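Local coordinates for protein 2-pyrone-4,6-dicarboxylic acid hydrolase, putative (Pseudomonas putida, PDB 2FFI) that is of uncertain function but, as a TIM-barrel member of the amidohydrolase family, probably hydrolyses the lactone 2-pyrone-4,6-dicarboxylate, at residues R70-A75 / G85-E90; A40-Y45 / G81-V86; H20-G25 / P238-E243. One frame throughout, in Å; residues are numbered along the deposited sequence.

Contact 1 of 3, residues R70-A75 / G85-E90; sequences RYLLSA and GVVMLE
L72 and L73 come down from helix 70-78 onto V87, and this small apolar cluster carries the contact. L72 does most of the work. Its CG stands anti to the backbone N (chi1 177°), which sends the branched end off the helix toward segment 85-90. There the two methyls divide. CD2 lies 3.8 Å from V87 CG1. CD1 turns to the backbone instead and lies beside the carbonyl oxygen of V86, while L72 CD1 also approaches V87 CG1 at 4.0 Å. The gamma methyl of V87 is therefore met by both ends of the leucine fork.

V87 offers this methyl because CG1 is anti to its own carbonyl carbon (chi1 -61°). The side chains of L72 and V87 cross at about a right angle. L73 adds a lighter touch. The bond from its CA to its CB does not aim at V87, but the end of the side chain comes nearer, and L73 CD1 lies 4.0 Å from V87 CG1. This pair also crosses nearly at right angles.

No hydrogen bond joins the two segments. G85 has positive phi (63°), and G85 CA lies 7.4 Å from L72 CA, the nearest CA pair of the two segments. A beta carbon on G85 would point at L72.

V86 and V87 face different ways. V87 turns to the helix and also touches M101 of helix 95-102. V86 turns away, onto V60 and R110. The backbone of V86 bonds to Q61, and that of V87 to G108 and R110. This is consistent with the beta/alpha repeat of a TIM barrel, the helix lying outside an extended segment that is bonded to its neighbours.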
ATOM      1  N   ARG A  70      -1.133 -12.992  11.947  1.00 16.99           N
ATOM      2  CA  ARG A  70      -2.310 -13.653  12.515  1.00 18.34           C
ATOM      3  C   ARG A  70      -3.587 -12.798  12.569  1.00 18.74           C
ATOM      4  O   ARG A  70      -4.685 -13.296  12.281  1.00 18.39           O
ATOM      5  CB  ARG A  70      -2.007 -14.159  13.930  1.00 20.48           C
ATOM      6  CG  ARG A  70      -1.069 -15.355  14.017  1.00 23.92           C
ATOM      7  CD  ARG A  70      -0.839 -15.758  15.484  1.00 26.60           C
ATOM      8  NE  ARG A  70      -0.169 -14.692  16.230  1.00 31.15           N
ATOM      9  CZ  ARG A  70      -0.017 -14.676  17.552  1.00 33.01           C
ATOM     10  NH1 ARG A  70      -0.490 -15.676  18.289  1.00 34.91           N
ATOM     11  NH2 ARG A  70       0.607 -13.657  18.141  1.00 34.17           N
ATOM     12  N   TYR A  71      -3.461 -11.526  12.949  1.00 16.99           N
ATOM     13  CA  TYR A  71      -4.633 -10.677  13.030  1.00 15.93           C
ATOM     14  C   TYR A  71      -5.147 -10.388  11.626  1.00 16.34           C
ATOM     15  O   TYR A  71      -6.344 -10.481  11.362  1.00 17.06           O
ATOM     16  CB  TYR A  71      -4.303  -9.374  13.763  1.00 16.14           C
ATOM     17  CG  TYR A  71      -5.532  -8.641  14.258  1.00 15.53           C
ATOM     18  CD1 TYR A  71      -6.271  -9.125  15.333  1.00 15.38           C
ATOM     19  CD2 TYR A  71      -5.975  -7.485  13.628  1.00 15.66           C
ATOM     20  CE1 TYR A  71      -7.420  -8.477  15.759  1.00 16.98           C
ATOM     21  CE2 TYR A  71      -7.128  -6.827  14.043  1.00 14.99           C
ATOM     22  CZ  TYR A  71      -7.842  -7.322  15.102  1.00 15.64           C
ATOM     23  OH  TYR A  71      -8.988  -6.680  15.502  1.00 18.23           O
ATOM     24  N   LEU A  72      -4.242 -10.045  10.718  1.00 16.45           N
ATOM     25  CA  LEU A  72      -4.632  -9.765   9.346  1.00 15.59           C
ATOM     26  C   LEU A  72      -5.325 -11.002   8.765  1.00 18.00           C
ATOM     27  O   LEU A  72      -6.423 -10.902   8.196  1.00 17.77           O
ATOM     28  CB  LEU A  72      -3.404  -9.408   8.521  1.00 15.60           C
ATOM     29  CG  LEU A  72      -3.580  -9.139   7.024  1.00 16.40           C
ATOM     30  CD1 LEU A  72      -2.403  -8.333   6.492  1.00 15.37           C
ATOM     31  CD2 LEU A  72      -3.687 -10.467   6.289  1.00 17.50           C
ATOM     32  N   LEU A  73      -4.702 -12.172   8.922  1.00 17.93           N
ATOM     33  CA  LEU A  73      -5.285 -13.410   8.419  1.00 17.90           C
ATOM     34  C   LEU A  73      -6.660 -13.710   9.018  1.00 19.26           C
ATOM     35  O   LEU A  73      -7.558 -14.162   8.308  1.00 19.39           O
ATOM     36  CB  LEU A  73      -4.330 -14.579   8.680  1.00 17.86           C
ATOM     37  CG  LEU A  73      -3.394 -14.973   7.535  1.00 17.81           C
ATOM     38  CD1 LEU A  73      -2.729 -13.766   6.919  1.00 17.55           C
ATOM     39  CD2 LEU A  73      -2.377 -15.938   8.072  1.00 18.04           C
ATOM     40  N   SER A  74      -6.811 -13.452  10.319  1.00 20.72           N
ATOM     41  CA  SER A  74      -8.056 -13.678  11.061  1.00 19.57           C
ATOM     42  C   SER A  74      -9.174 -12.712  10.609  1.00 20.67           C
ATOM     43  O   SER A  74     -10.367 -13.042  10.644  1.00 19.46           O
ATOM     44  CB  SER A  74      -7.783 -13.485  12.553  1.00 18.74           C
ATOM     45  OG  SER A  74      -8.768 -14.111  13.360  1.00 22.49           O
ATOM     46  N   ALA A  75      -8.784 -11.520  10.171  1.00 21.10           N
ATOM     47  CA  ALA A  75      -9.758 -10.530   9.731  1.00 22.67           C
ATOM     48  C   ALA A  75     -10.182 -10.779   8.286  1.00 23.61           C
ATOM     49  O   ALA A  75     -11.265 -10.361   7.871  1.00 24.14           O
ATOM     50  CB  ALA A  75      -9.168  -9.114   9.876  1.00 23.25           C
ATOM     51  N   GLY A  85      -5.757  -7.622   1.454  1.00 21.00           N
ATOM     52  CA  GLY A  85      -4.593  -7.485   2.310  1.00 22.32           C
ATOM     53  C   GLY A  85      -3.279  -8.149   1.901  1.00 21.97           C
ATOM     54  O   GLY A  85      -3.256  -9.225   1.297  1.00 19.08           O
ATOM     55  N   VAL A  86      -2.179  -7.480   2.263  1.00 22.55           N
ATOM     56  CA  VAL A  86      -0.819  -7.921   1.984  1.00 21.76           C
ATOM     57  C   VAL A  86      -0.118  -8.214   3.310  1.00 21.93           C
ATOM     58  O   VAL A  86      -0.453  -7.613   4.333  1.00 21.19           O
ATOM     59  CB  VAL A  86      -0.034  -6.832   1.224  1.00 21.60           C
ATOM     60  CG1 VAL A  86      -0.918  -6.185   0.173  1.00 20.10           C
ATOM     61  CG2 VAL A  86       0.500  -5.805   2.176  1.00 21.78           C
ATOM     62  N   VAL A  87       0.838  -9.141   3.297  1.00 22.26           N
ATOM     63  CA  VAL A  87       1.558  -9.505   4.517  1.00 23.56           C
ATOM     64  C   VAL A  87       3.075  -9.247   4.467  1.00 24.25           C
ATOM     65  O   VAL A  87       3.606  -8.728   3.478  1.00 22.95           O
ATOM     66  CB  VAL A  87       1.334 -11.009   4.868  1.00 23.58           C
ATOM     67  CG1 VAL A  87      -0.138 -11.285   5.111  1.00 22.82           C
ATOM     68  CG2 VAL A  87       1.862 -11.899   3.753  1.00 23.27           C
HETATM   69  N   MSE A  88       3.752  -9.581   5.565  1.00 25.07           N
HETATM   70  CA  MSE A  88       5.204  -9.457   5.656  1.00 27.94           C
HETATM   71  C   MSE A  88       5.727 -10.849   6.001  1.00 26.75           C
HETATM   72  O   MSE A  88       5.317 -11.459   6.983  1.00 26.08           O
HETATM   73  CB  MSE A  88       5.613  -8.420   6.711  1.00 31.50           C
HETATM   74  CG  MSE A  88       5.430  -6.973   6.236  1.00 36.69           C
HETATM   75 SE   MSE A  88       6.147  -5.579   7.423  1.00 45.49          SE
HETATM   76  CE  MSE A  88       8.040  -5.733   6.915  1.00 44.06           C
ATOM     77  N   LEU A  89       6.618 -11.364   5.167  1.00 27.57           N
ATOM     78  CA  LEU A  89       7.149 -12.706   5.361  1.00 28.89           C
ATOM     79  C   LEU A  89       8.596 -12.750   5.824  1.00 30.02           C
ATOM     80  O   LEU A  89       9.404 -11.883   5.487  1.00 29.86           O
ATOM     81  CB  LEU A  89       7.020 -13.488   4.062  1.00 27.85           C
ATOM     82  CG  LEU A  89       5.612 -13.554   3.479  1.00 27.52           C
ATOM     83  CD1 LEU A  89       5.695 -14.089   2.056  1.00 30.05           C
ATOM     84  CD2 LEU A  89       4.725 -14.427   4.345  1.00 25.35           C
ATOM     85  N   GLU A  90       8.925 -13.785   6.587  1.00 31.65           N
ATOM     86  CA  GLU A  90      10.281 -13.946   7.088  1.00 33.96           C
ATOM     87  C   GLU A  90      11.178 -14.294   5.899  1.00 34.48           C
ATOM     88  O   GLU A  90      10.693 -14.724   4.855  1.00 34.12           O
ATOM     89  CB  GLU A  90      10.326 -15.057   8.142  1.00 34.54           C
ATOM     90  CG  GLU A  90      11.337 -14.840   9.279  1.00 36.15           C
ATOM     91  CD  GLU A  90      10.729 -14.157  10.495  1.00 37.82           C
ATOM     92  OE1 GLU A  90      10.878 -12.920  10.651  1.00 38.59           O
ATOM     93  OE2 GLU A  90      10.090 -14.865  11.301  1.00 38.64           O
TER

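Contact 2 of 3, residues A40-Y45 / G81-V86; sequences APLGDY and GQLRGV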
ATOM      1  N   ALA A  40      -7.548  -0.492  16.521  1.00 34.47           N
ATOM      2  CA  ALA A  40      -8.019  -0.382  15.136  1.00 32.16           C
ATOM      3  C   ALA A  40      -8.670  -1.692  14.711  1.00 29.59           C
ATOM      4  O   ALA A  40      -8.230  -2.341  13.765  1.00 29.67           O
ATOM      5  CB  ALA A  40      -6.848  -0.047  14.208  1.00 30.77           C
ATOM      6  N   PRO A  41      -9.747  -2.093  15.403  1.00 27.67           N
ATOM      7  CA  PRO A  41     -10.438  -3.342  15.074  1.00 26.06           C
ATOM      8  C   PRO A  41     -11.053  -3.359  13.668  1.00 23.61           C
ATOM      9  O   PRO A  41     -11.314  -2.314  13.071  1.00 23.85           O
ATOM     10  CB  PRO A  41     -11.484  -3.450  16.179  1.00 25.84           C
ATOM     11  CG  PRO A  41     -11.863  -2.029  16.410  1.00 25.10           C
ATOM     12  CD  PRO A  41     -10.518  -1.312  16.390  1.00 27.12           C
ATOM     13  N   LEU A  42     -11.286  -4.557  13.151  1.00 21.57           N
ATOM     14  CA  LEU A  42     -11.851  -4.703  11.824  1.00 20.74           C
ATOM     15  C   LEU A  42     -13.155  -3.903  11.754  1.00 19.25           C
ATOM     16  O   LEU A  42     -13.384  -3.137  10.821  1.00 18.05           O
ATOM     17  CB  LEU A  42     -12.120  -6.182  11.530  1.00 19.96           C
ATOM     18  CG  LEU A  42     -11.704  -6.790  10.194  1.00 18.25           C
ATOM     19  CD1 LEU A  42     -12.470  -8.075  10.030  1.00 18.39           C
ATOM     20  CD2 LEU A  42     -11.995  -5.862   9.037  1.00 18.51           C
ATOM     21  N   GLY A  43     -13.999  -4.073  12.759  1.00 18.31           N
ATOM     22  CA  GLY A  43     -15.266  -3.368  12.774  1.00 18.98           C
ATOM     23  C   GLY A  43     -15.142  -1.877  12.508  1.00 20.30           C
ATOM     24  O   GLY A  43     -15.886  -1.303  11.700  1.00 21.12           O
ATOM     25  N   ASP A  44     -14.208  -1.221  13.184  1.00 19.95           N
ATOM     26  CA  ASP A  44     -14.078   0.209  12.972  1.00 20.40           C
ATOM     27  C   ASP A  44     -13.750   0.519  11.526  1.00 20.21           C
ATOM     28  O   ASP A  44     -14.372   1.386  10.915  1.00 23.52           O
ATOM     29  CB  ASP A  44     -13.010   0.806  13.888  1.00 21.46           C
ATOM     30  CG  ASP A  44     -13.418   0.797  15.354  1.00 22.24           C
ATOM     31  OD1 ASP A  44     -12.712   1.453  16.156  1.00 23.94           O
ATOM     32  OD2 ASP A  44     -14.425   0.133  15.709  1.00 20.89           O
ATOM     33  N   TYR A  45     -12.767  -0.184  10.977  1.00 19.19           N
ATOM     34  CA  TYR A  45     -12.356   0.028   9.595  1.00 16.80           C
ATOM     35  C   TYR A  45     -13.503  -0.219   8.625  1.00 15.57           C
ATOM     36  O   TYR A  45     -13.733   0.566   7.706  1.00 16.83           O
ATOM     37  CB  TYR A  45     -11.204  -0.902   9.252  1.00 17.05           C
ATOM     38  CG  TYR A  45     -10.804  -0.816   7.808  1.00 15.07           C
ATOM     39  CD1 TYR A  45     -10.441   0.400   7.242  1.00 14.08           C
ATOM     40  CD2 TYR A  45     -10.789  -1.951   7.003  1.00 15.18           C
ATOM     41  CE1 TYR A  45     -10.071   0.479   5.903  1.00 14.88           C
ATOM     42  CE2 TYR A  45     -10.418  -1.879   5.675  1.00 13.77           C
ATOM     43  CZ  TYR A  45     -10.065  -0.670   5.136  1.00 12.61           C
ATOM     44  OH  TYR A  45      -9.693  -0.597   3.830  1.00 16.23           O
ATOM     45  N   GLY A  81     -14.023 -12.355   0.970  1.00 25.97           N
ATOM     46  CA  GLY A  81     -14.264 -11.672  -0.281  1.00 23.02           C
ATOM     47  C   GLY A  81     -14.127 -10.170  -0.185  1.00 21.64           C
ATOM     48  O   GLY A  81     -13.590  -9.536  -1.094  1.00 23.14           O
ATOM     49  N   GLN A  82     -14.586  -9.597   0.922  1.00 19.65           N
ATOM     50  CA  GLN A  82     -14.538  -8.145   1.114  1.00 17.31           C
ATOM     51  C   GLN A  82     -13.143  -7.529   1.203  1.00 15.59           C
ATOM     52  O   GLN A  82     -12.957  -6.366   0.861  1.00 15.75           O
ATOM     53  CB  GLN A  82     -15.356  -7.757   2.360  1.00 16.58           C
ATOM     54  CG  GLN A  82     -15.444  -6.247   2.606  1.00 16.55           C
ATOM     55  CD  GLN A  82     -16.636  -5.839   3.474  1.00 16.37           C
ATOM     56  OE1 GLN A  82     -16.908  -6.463   4.505  1.00 16.03           O
ATOM     57  NE2 GLN A  82     -17.338  -4.771   3.068  1.00 13.06           N
ATOM     58  N   LEU A  83     -12.160  -8.308   1.632  1.00 13.33           N
ATOM     59  CA  LEU A  83     -10.816  -7.781   1.774  1.00 13.30           C
ATOM     60  C   LEU A  83      -9.770  -8.670   1.145  1.00 14.26           C
ATOM     61  O   LEU A  83     -10.034  -9.840   0.874  1.00 14.09           O
ATOM     62  CB  LEU A  83     -10.485  -7.619   3.254  1.00 13.76           C
ATOM     63  CG  LEU A  83     -11.409  -6.721   4.070  1.00 15.34           C
ATOM     64  CD1 LEU A  83     -11.070  -6.810   5.556  1.00 13.97           C
ATOM     65  CD2 LEU A  83     -11.287  -5.291   3.551  1.00 14.81           C
ATOM     66  N   ARG A  84      -8.577  -8.121   0.923  1.00 14.24           N
ATOM     67  CA  ARG A  84      -7.490  -8.915   0.366  1.00 18.15           C
ATOM     68  C   ARG A  84      -6.263  -8.826   1.254  1.00 19.83           C
ATOM     69  O   ARG A  84      -5.777  -9.833   1.766  1.00 20.39           O
ATOM     70  CB  ARG A  84      -7.138  -8.476  -1.052  1.00 18.19           C
ATOM     71  CG  ARG A  84      -8.178  -8.880  -2.080  1.00 19.60           C
ATOM     72  CD  ARG A  84      -8.382 -10.389  -2.143  1.00 18.39           C
ATOM     73  NE  ARG A  84      -9.377 -10.692  -3.157  1.00 18.23           N
ATOM     74  CZ  ARG A  84     -10.600 -11.131  -2.896  1.00 18.17           C
ATOM     75  NH1 ARG A  84     -11.447 -11.370  -3.894  1.00 17.67           N
ATOM     76  NH2 ARG A  84     -10.968 -11.358  -1.642  1.00 16.84           N
ATOM     77  N   GLY A  85      -5.757  -7.622   1.454  1.00 21.00           N
ATOM     78  CA  GLY A  85      -4.593  -7.485   2.310  1.00 22.32           C
ATOM     79  C   GLY A  85      -3.279  -8.149   1.901  1.00 21.97           C
ATOM     80  O   GLY A  85      -3.256  -9.225   1.297  1.00 19.08           O
ATOM     81  N   VAL A  86      -2.179  -7.480   2.263  1.00 22.55           N
ATOM     82  CA  VAL A  86      -0.819  -7.921   1.984  1.00 21.76           C
ATOM     83  C   VAL A  86      -0.118  -8.214   3.310  1.00 21.93           C
ATOM     84  O   VAL A  86      -0.453  -7.613   4.333  1.00 21.19           O
ATOM     85  CB  VAL A  86      -0.034  -6.832   1.224  1.00 21.60           C
ATOM     86  CG1 VAL A  86      -0.918  -6.185   0.173  1.00 20.10           C
ATOM     87  CG2 VAL A  86       0.500  -5.805   2.176  1.00 21.78           C
TER
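The backbones of L42 and L83 stay well apart: L42 CA and L83 CA are 10.6 Å from each other, the nearest CA pair of the two segments. Segment 40-45 turns into helix 42-51, with P41 at the N-cap. Segment 81-86 is loop, and it is extended at L83 (phi -132°, psi 163°). Side chains must bridge the distance.

L83 points at the helix and splits its two methyls between two partners. L83 CD1 meets L42 CD2 at 3.7 Å. L83 CD2 lies 4.1 Å from Y45 CE2, at the edge of the ring and near its plane. In Y45, chi1 of 175° swings the ring away from the backbone N and toward the loop. L42 and Y45 each run alongside L83, pointing the opposite way.

The polar ends have partners outside the apolar pairs. Y45 OH bonds to D16 OD1. R84 folds back over its own loop, and R84 NH2 donates to L83 O at 3.1 Å from above the carbonyl plane.

Across the segments there is no hydrogen bond and no salt bridge. The chemistry implies that helix and loop meet through buried hydrocarbon alone, while the hydroxyl of Y45 and the carbonyl of L83 find their partners apart from this interface.

Contact 3 of 3, residues H20-G25 / P238-E243; sequences HVFSRG and PHTQHE. With PO4 (phosphate ion), chain C.
H20 meets P238 at its first side-chain atom: H20 CB lies 4.0 Å from P238 CD. The same proline carbon, P238 CD, is 3.6 Å from H20 O, so the backbone of H20 shares the contact. From CB the ring carries on past the proline, and chi1 of -53° sets it on the side of its own backbone N. ND1 bonds to V60 O. On the outer part of the ring, H20 CD2 lies 3.4 Å from phosphate O4 and H20 CE1 lies 3.2 Å from phosphate O1. The tip, H20 NE2, donates weakly to two oxygens of the phosphate: O1 at 2.8 Å and O4 at 3.0 Å. O1 sits at the ring edge, near its plane. With an alanine here the phosphate would probably lose both bonds, V60 O its imidazole mate, and a gap would open beside the ion.

The phosphate, probably from the crystallisation liquor, is also bonded by R110 and H167. H18 and H20, two residues apart, are consistent with the HxH motif of amidohydrolases, so the ion probably marks the active-site pocket.

F22 forms the apolar half. F22 CZ lies 4.1 Å from P238 CG, with T240 CG2 a little farther off. P238 follows a cis peptide bond, and a type II turn runs on from H239 to H242.

Segment 20-25 leads from strand 15-16 into helix 24-29. Segment 238-243 follows strand 231-234 and precedes helix 248-258. A backbone bond between H20 and W237 helps join these first and last parts of the barrel, with helix 70-78 lying against V21 and S23.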
ATOM      1  N   HIS A  20      -4.555  -0.570   7.760  1.00  9.65           N
ATOM      2  CA  HIS A  20      -4.105  -1.443   8.835  1.00 10.02           C
ATOM      3  C   HIS A  20      -5.180  -1.693   9.890  1.00 11.04           C
ATOM      4  O   HIS A  20      -6.045  -0.851  10.102  1.00 12.38           O
ATOM      5  CB  HIS A  20      -2.888  -0.815   9.531  1.00  8.75           C
ATOM      6  CG  HIS A  20      -1.788  -0.434   8.600  1.00  8.80           C
ATOM      7  ND1 HIS A  20      -1.072  -1.369   7.882  1.00 10.60           N
ATOM      8  CD2 HIS A  20      -1.320   0.777   8.215  1.00  9.02           C
ATOM      9  CE1 HIS A  20      -0.221  -0.748   7.088  1.00 10.21           C
ATOM     10  NE2 HIS A  20      -0.352   0.554   7.269  1.00  9.37           N
ATOM     11  N   VAL A  21      -5.121  -2.851  10.541  1.00  9.72           N
ATOM     12  CA  VAL A  21      -6.042  -3.173  11.622  1.00 10.72           C
ATOM     13  C   VAL A  21      -5.229  -3.899  12.690  1.00 13.14           C
ATOM     14  O   VAL A  21      -4.285  -4.616  12.373  1.00 12.49           O
ATOM     15  CB  VAL A  21      -7.274  -4.063  11.162  1.00 10.91           C
ATOM     16  CG1 VAL A  21      -8.092  -3.324  10.124  1.00  7.80           C
ATOM     17  CG2 VAL A  21      -6.815  -5.434  10.634  1.00  8.72           C
ATOM     18  N   PHE A  22      -5.574  -3.677  13.955  1.00 15.24           N
ATOM     19  CA  PHE A  22      -4.883  -4.320  15.077  1.00 18.35           C
ATOM     20  C   PHE A  22      -5.638  -3.995  16.348  1.00 20.36           C
ATOM     21  O   PHE A  22      -6.136  -2.898  16.489  1.00 19.75           O
ATOM     22  CB  PHE A  22      -3.410  -3.857  15.152  1.00 17.05           C
ATOM     23  CG  PHE A  22      -3.219  -2.372  14.984  1.00 15.40           C
ATOM     24  CD1 PHE A  22      -3.351  -1.508  16.065  1.00 14.58           C
ATOM     25  CD2 PHE A  22      -2.881  -1.844  13.743  1.00 14.75           C
ATOM     26  CE1 PHE A  22      -3.145  -0.144  15.917  1.00 13.98           C
ATOM     27  CE2 PHE A  22      -2.673  -0.477  13.584  1.00 13.69           C
ATOM     28  CZ  PHE A  22      -2.805   0.373  14.679  1.00 14.28           C
ATOM     29  N   SER A  23      -5.738  -4.960  17.259  1.00 26.28           N
ATOM     30  CA  SER A  23      -6.472  -4.767  18.505  1.00 31.00           C
ATOM     31  C   SER A  23      -5.600  -4.308  19.675  1.00 34.14           C
ATOM     32  O   SER A  23      -4.519  -4.846  19.905  1.00 34.31           O
ATOM     33  CB  SER A  23      -7.193  -6.061  18.882  1.00 31.27           C
ATOM     34  OG  SER A  23      -7.990  -5.880  20.036  1.00 33.54           O
ATOM     35  N   ARG A  24      -6.083  -3.304  20.406  1.00 37.48           N
ATOM     36  CA  ARG A  24      -5.373  -2.751  21.559  1.00 41.14           C
ATOM     37  C   ARG A  24      -5.255  -3.812  22.653  1.00 42.17           C
ATOM     38  O   ARG A  24      -4.266  -3.855  23.395  1.00 42.03           O
ATOM     39  CB  ARG A  24      -6.118  -1.504  22.072  1.00 42.70           C
ATOM     40  CG  ARG A  24      -5.632  -0.923  23.399  1.00 45.23           C
ATOM     41  CD  ARG A  24      -6.374   0.379  23.728  1.00 47.52           C
ATOM     42  NE  ARG A  24      -6.296   0.753  25.141  1.00 50.90           N
ATOM     43  CZ  ARG A  24      -5.171   1.022  25.802  1.00 52.10           C
ATOM     44  NH1 ARG A  24      -4.003   0.960  25.182  1.00 52.11           N
ATOM     45  NH2 ARG A  24      -5.216   1.352  27.090  1.00 52.20           N
ATOM     46  N   GLY A  25      -6.267  -4.666  22.750  1.00 43.84           N
ATOM     47  CA  GLY A  25      -6.237  -5.731  23.737  1.00 46.96           C
ATOM     48  C   GLY A  25      -5.172  -6.756  23.370  1.00 47.75           C
ATOM     49  O   GLY A  25      -4.560  -7.370  24.250  1.00 48.27           O
ATOM     50  N   PRO A 238      -5.331   3.376  10.093  1.00 11.04           N
ATOM     51  CA  PRO A 238      -5.888   4.495  10.852  1.00 11.62           C
ATOM     52  C   PRO A 238      -4.998   5.738  10.825  1.00 12.72           C
ATOM     53  O   PRO A 238      -5.142   6.631  11.662  1.00 11.56           O
ATOM     54  CB  PRO A 238      -6.022   3.906  12.236  1.00  8.77           C
ATOM     55  CG  PRO A 238      -4.795   3.079  12.332  1.00  8.21           C
ATOM     56  CD  PRO A 238      -4.732   2.379  11.003  1.00  9.67           C
ATOM     57  N   HIS A 239      -4.099   5.788   9.844  1.00 13.90           N
ATOM     58  CA  HIS A 239      -3.168   6.899   9.691  1.00 15.39           C
ATOM     59  C   HIS A 239      -2.275   6.950  10.934  1.00 16.00           C
ATOM     60  O   HIS A 239      -2.499   7.758  11.829  1.00 16.95           O
ATOM     61  CB  HIS A 239      -3.933   8.223   9.541  1.00 13.30           C
ATOM     62  CG  HIS A 239      -5.180   8.112   8.721  1.00 13.13           C
ATOM     63  ND1 HIS A 239      -6.406   7.805   9.272  1.00 11.86           N
ATOM     64  CD2 HIS A 239      -5.385   8.210   7.385  1.00 11.97           C
ATOM     65  CE1 HIS A 239      -7.309   7.716   8.313  1.00 10.62           C
ATOM     66  NE2 HIS A 239      -6.716   7.957   7.159  1.00 11.36           N
ATOM     67  N   THR A 240      -1.267   6.082  10.992  1.00 16.93           N
ATOM     68  CA  THR A 240      -0.365   6.049  12.147  1.00 18.21           C
ATOM     69  C   THR A 240       0.586   7.249  12.163  1.00 18.71           C
ATOM     70  O   THR A 240       1.079   7.667  11.117  1.00 19.50           O
ATOM     71  CB  THR A 240       0.449   4.705  12.220  1.00 16.74           C
ATOM     72  OG1 THR A 240       0.944   4.379  10.923  1.00 16.81           O
ATOM     73  CG2 THR A 240      -0.428   3.550  12.739  1.00 14.43           C
ATOM     74  N   GLN A 241       0.815   7.796  13.361  1.00 19.70           N
ATOM     75  CA  GLN A 241       1.680   8.969  13.593  1.00 20.41           C
ATOM     76  C   GLN A 241       1.028  10.264  13.107  1.00 19.27           C
ATOM     77  O   GLN A 241       1.656  11.316  13.047  1.00 17.47           O
ATOM     78  CB  GLN A 241       3.057   8.766  12.929  1.00 20.53           C
ATOM     79  CG  GLN A 241       4.078   8.086  13.842  1.00 23.09           C
ATOM     80  CD  GLN A 241       5.001   7.113  13.112  1.00 25.55           C
ATOM     81  OE1 GLN A 241       5.910   7.521  12.383  1.00 26.18           O
ATOM     82  NE2 GLN A 241       4.758   5.812  13.299  1.00 25.79           N
ATOM     83  N   HIS A 242      -0.253  10.169  12.778  1.00 20.64           N
ATOM     84  CA  HIS A 242      -1.022  11.303  12.282  1.00 21.12           C
ATOM     85  C   HIS A 242      -2.486  11.108  12.658  1.00 21.62           C
ATOM     86  O   HIS A 242      -3.365  11.610  11.979  1.00 24.16           O
ATOM     87  CB  HIS A 242      -0.892  11.405  10.752  1.00 21.58           C
ATOM     88  CG  HIS A 242       0.514  11.612  10.267  1.00 23.15           C
ATOM     89  ND1 HIS A 242       1.082  12.862  10.131  1.00 23.75           N
ATOM     90  CD2 HIS A 242       1.471  10.724   9.901  1.00 23.36           C
ATOM     91  CE1 HIS A 242       2.326  12.738   9.700  1.00 23.13           C
ATOM     92  NE2 HIS A 242       2.588  11.451   9.553  1.00 24.61           N
ATOM     93  N   GLU A 243      -2.747  10.384  13.740  1.00 21.74           N
ATOM     94  CA  GLU A 243      -4.115  10.125  14.169  1.00 22.45           C
ATOM     95  C   GLU A 243      -4.827  11.413  14.549  1.00 24.79           C
ATOM     96  O   GLU A 243      -6.028  11.595  14.281  1.00 25.78           O
ATOM     97  CB  GLU A 243      -4.138   9.184  15.376  1.00 21.36           C
ATOM     98  CG  GLU A 243      -3.514   7.804  15.155  1.00 19.37           C
ATOM     99  CD  GLU A 243      -1.984   7.802  15.177  1.00 17.41           C
ATOM    100  OE1 GLU A 243      -1.404   6.706  15.170  1.00 18.03           O
ATOM    101  OE2 GLU A 243      -1.357   8.879  15.199  1.00 15.58           O
TER
HETATM  102  P   PO4 C 301       2.089   2.838   6.610  1.00 17.57           P
HETATM  103  O1  PO4 C 301       2.144   1.366   6.423  1.00 16.14           O
HETATM  104  O2  PO4 C 301       3.401   3.331   7.099  1.00 18.75           O
HETATM  105  O3  PO4 C 301       1.777   3.489   5.316  1.00 15.97           O
HETATM  106  O4  PO4 C 301       1.039   3.163   7.606  1.00 17.25           O

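The contacts follow the early part of the barrel and join it to the loop after the last strand, 231-234. Along the chain come 20-25, 40-45, 70-75, then 81-86 running into 85-90, and far later 238-243. Contacts 1 and 2 share G85 and V86, and their centres are about 11 Å apart. Contact 3 lies about 15 Å from contact 1 and about 12 Å from contact 2, centre to centre. Helix 70-78 links all three: A75 touches L42, and Y71 packs on P41 and on the backbone of F22. A40 N probably bonds to F22 O. Thus the outer helix packing is continuous with the loops around the phosphate.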